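Local coordinates for alkaline phosphatase PHOX (Pseudomonas fluorescens, PDB 3ZWU), which hydrolyses phosphate monoesters as an alkaline phosphatase, with a site built from calcium ions and an oxo-bridged pair of irons, at residues 384-389 with 400-405. Numbering follows the deposited sequence.
Sequences DRPEWI and CTLTNN. With CA (calcium ion), chain G; CA (calcium ion), chain F; VO4 (vanadate ion), chain C; FEO (mu-oxo-diiron), chain I.
The guanidinium of Arg-385 carries the methyl of Thr-403 over the centre of one face, CG2 standing 3.4 Å above the plane. Vanadate O4 lies at its edge and in its plane, 3.0 Å from Arg-385 NH2, and a calcium-bound water on the same nitrogen also donates to vanadate O1 and O4. At NH1, Asn-404 OD1, tilted from the guanidinium plane, accepts a moderately bent hydrogen bond (143° at the hydrogen), the two planes 61° apart; Asn-404 also has a polar partner in Ser-477. NE forms a salt bridge with OD1 of Asp-292, whose OD2 binds an iron. The chain, near anti at chi2 and chi4, bends at chi3 (62°), which carries the guanidinium round to the anion. A leucine in its place would probably leave vanadate O4 without its guanidinium neighbour, Asp-292 OD1 without its salt-bridge mate and Asn-404 OD1 without this donor.

Glu-387 reaches the same site: OE1 and OE2 both grip one calcium. OE2 also binds an iron at 2.1 Å and, by a longer bond of 2.9 Å, the second calcium. Thr-403 approaches OE1 most closely with CB.

Behind them the strands run antiparallel, Glu-387 N bonding to Thr-401 O (2.9 Å) and Thr-401 N to Trp-388 O. A beta bulge shifts the register by one residue between the Pro-386–Leu-402 and Ile-389–Cys-400 pairs, whose side chains share one face. At the loop end, Asn-405 ND2 donates hydrogen bonds to Asp-384 OD1, from above the carboxylate plane, and to Gln-413; Arg-408 NE forms a salt bridge with that Asp-384 oxygen.

The hairpin thus presents a multi-metal carboxylate beside an arginine contacting a phosphate-like anion, consistent with binding a substrate phosphoryl group.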
loop_
_atom_site.group_PDB
_atom_site.type_symbol
_atom_site.label_atom_id
_atom_site.label_comp_id
_atom_site.label_asym_id
_atom_site.label_seq_id
_atom_site.Cartn_x
_atom_site.Cartn_y
_atom_site.Cartn_z
ATOM N N ASP A 384 -11.743 10.259 3.154
ATOM C CA ASP A 384 -10.512 11.037 3.137
ATOM C C ASP A 384 -9.298 10.161 2.862
ATOM O O ASP A 384 -8.490 9.907 3.754
ATOM C CB ASP A 384 -10.312 11.791 4.462
ATOM C CG ASP A 384 -11.262 12.933 4.725
ATOM O OD1 ASP A 384 -12.029 13.290 3.808
ATOM O OD2 ASP A 384 -11.195 13.510 5.833
ATOM N N ARG A 385 -9.152 9.720 1.610
ATOM C CA ARG A 385 -8.008 8.933 1.158
ATOM C C ARG A 385 -7.704 7.691 2.002
ATOM O O ARG A 385 -6.734 7.680 2.774
ATOM C CB ARG A 385 -6.773 9.818 1.081
ATOM C CG ARG A 385 -6.854 10.888 0.015
ATOM C CD ARG A 385 -5.526 11.588 -0.130
ATOM N NE ARG A 385 -4.481 10.650 -0.544
ATOM C CZ ARG A 385 -3.172 10.872 -0.468
ATOM N NH1 ARG A 385 -2.710 12.028 0.001
ATOM N NH2 ARG A 385 -2.312 9.940 -0.861
ATOM N N PRO A 386 -8.491 6.629 1.832
ATOM C CA PRO A 386 -8.212 5.393 2.536
ATOM C C PRO A 386 -6.872 4.829 2.087
ATOM O O PRO A 386 -6.653 4.671 0.885
ATOM C CB PRO A 386 -9.360 4.460 2.130
ATOM C CG PRO A 386 -10.424 5.334 1.636
ATOM C CD PRO A 386 -9.780 6.578 1.121
ATOM N N GLU A 387 -5.967 4.565 3.033
ATOM C CA GLU A 387 -4.702 3.939 2.704
ATOM C C GLU A 387 -4.703 2.546 3.338
ATOM O O GLU A 387 -5.580 1.760 2.972
ATOM C CB GLU A 387 -3.493 4.851 2.990
ATOM C CG GLU A 387 -3.410 6.005 2.003
ATOM C CD GLU A 387 -2.044 6.642 1.832
ATOM O OE1 GLU A 387 -1.676 7.470 2.691
ATOM O OE2 GLU A 387 -1.336 6.325 0.848
ATOM N N TRP A 388 -3.786 2.199 4.243
ATOM C CA TRP A 388 -3.709 0.826 4.719
ATOM C C TRP A 388 -4.794 0.455 5.688
ATOM O O TRP A 388 -5.211 1.274 6.502
ATOM C CB TRP A 388 -2.368 0.522 5.382
ATOM C CG TRP A 388 -1.170 0.583 4.493
ATOM C CD1 TRP A 388 -0.837 1.582 3.621
ATOM C CD2 TRP A 388 -0.013 -0.241 4.614
ATOM N NE1 TRP A 388 0.444 1.404 3.163
ATOM C CE2 TRP A 388 0.978 0.298 3.766
ATOM C CE3 TRP A 388 0.300 -1.361 5.393
ATOM C CZ2 TRP A 388 2.244 -0.266 3.653
ATOM C CZ3 TRP A 388 1.564 -1.908 5.294
ATOM C CH2 TRP A 388 2.514 -1.365 4.426
ATOM N N ILE A 389 -5.198 -0.818 5.629
ATOM C CA ILE A 389 -6.158 -1.432 6.516
ATOM C C ILE A 389 -5.475 -2.609 7.204
ATOM O O ILE A 389 -4.740 -3.360 6.554
ATOM C CB ILE A 389 -7.420 -1.891 5.749
ATOM C CG1 ILE A 389 -8.079 -0.699 5.040
ATOM C CG2 ILE A 389 -8.411 -2.585 6.703
ATOM C CD1 ILE A 389 -9.217 -1.045 4.123
ATOM N N CYS A 400 -8.177 1.586 9.616
ATOM C CA CYS A 400 -7.934 2.128 8.281
ATOM C C CYS A 400 -7.403 3.537 8.396
ATOM O O CYS A 400 -8.050 4.367 9.030
ATOM C CB CYS A 400 -9.223 2.108 7.464
ATOM S SG CYS A 400 -9.037 2.708 5.761
ATOM N N THR A 401 -6.271 3.846 7.764
ATOM C CA THR A 401 -5.805 5.226 7.771
ATOM C C THR A 401 -6.576 6.006 6.713
ATOM O O THR A 401 -6.866 5.484 5.636
ATOM C CB THR A 401 -4.316 5.326 7.491
ATOM O OG1 THR A 401 -4.026 4.586 6.308
ATOM C CG2 THR A 401 -3.488 4.806 8.623
ATOM N N LEU A 402 -6.943 7.234 7.052
ATOM C CA LEU A 402 -7.588 8.190 6.161
ATOM C C LEU A 402 -6.544 9.293 6.183
ATOM O O LEU A 402 -6.520 10.110 7.100
ATOM C CB LEU A 402 -8.939 8.621 6.740
ATOM C CG LEU A 402 -9.981 7.513 6.865
ATOM C CD1 LEU A 402 -11.259 8.037 7.496
ATOM C CD2 LEU A 402 -10.275 6.878 5.520
ATOM N N THR A 403 -5.572 9.207 5.267
ATOM C CA THR A 403 -4.357 10.013 5.338
ATOM C C THR A 403 -4.529 11.508 5.407
ATOM O O THR A 403 -3.817 12.155 6.166
ATOM C CB THR A 403 -3.318 9.537 4.320
ATOM O OG1 THR A 403 -2.018 9.900 4.775
ATOM C CG2 THR A 403 -3.561 10.061 2.916
ATOM N N ASN A 404 -5.445 12.056 4.615
ATOM C CA ASN A 404 -5.759 13.486 4.571
ATOM C C ASN A 404 -6.755 13.713 3.441
ATOM O O ASN A 404 -7.064 12.780 2.698
ATOM C CB ASN A 404 -4.497 14.363 4.364
ATOM C CG ASN A 404 -3.605 13.934 3.228
ATOM O OD1 ASN A 404 -4.027 13.896 2.071
ATOM N ND2 ASN A 404 -2.340 13.624 3.514
ATOM N N ASN A 405 -7.270 14.934 3.327
ATOM C CA ASN A 405 -8.164 15.313 2.242
ATOM C C ASN A 405 -8.301 16.823 2.223
ATOM O O ASN A 405 -9.203 17.371 2.858
ATOM C CB ASN A 405 -9.532 14.641 2.339
ATOM C CG ASN A 405 -10.388 14.864 1.114
ATOM O OD1 ASN A 405 -10.025 15.597 0.189
ATOM N ND2 ASN A 405 -11.552 14.242 1.080
HETATM CA CA CA G . 0.312 8.224 1.330
HETATM CA CA CA F . 1.012 4.690 0.960
HETATM V V VO4 C . 0.984 7.141 -1.789
HETATM O O1 VO4 C . 1.724 8.669 -2.208
HETATM O O2 VO4 C . 1.660 6.979 -0.169
HETATM O O3 VO4 C . 1.606 6.198 -3.100
HETATM O O4 VO4 C . -0.706 7.541 -1.790
HETATM FE FE1 FEO I . 1.116 4.219 -2.639
HETATM FE FE2 FEO I . -1.732 5.654 -1.148
HETATM O O FEO I . 0.090 5.063 -1.172
HETATM O O HOH W 1 -0.192 12.971 1.437
HETATM O O HOH W 2 0.315 10.140 -0.196
HETATM O O HOH W 3 1.830 2.281 0.797
HETATM O O HOH W 4 -0.028 9.934 2.908
HETATM O O HOH W 5 3.210 4.644 2.025
HETATM O O HOH W 6 2.723 4.277 -1.111
#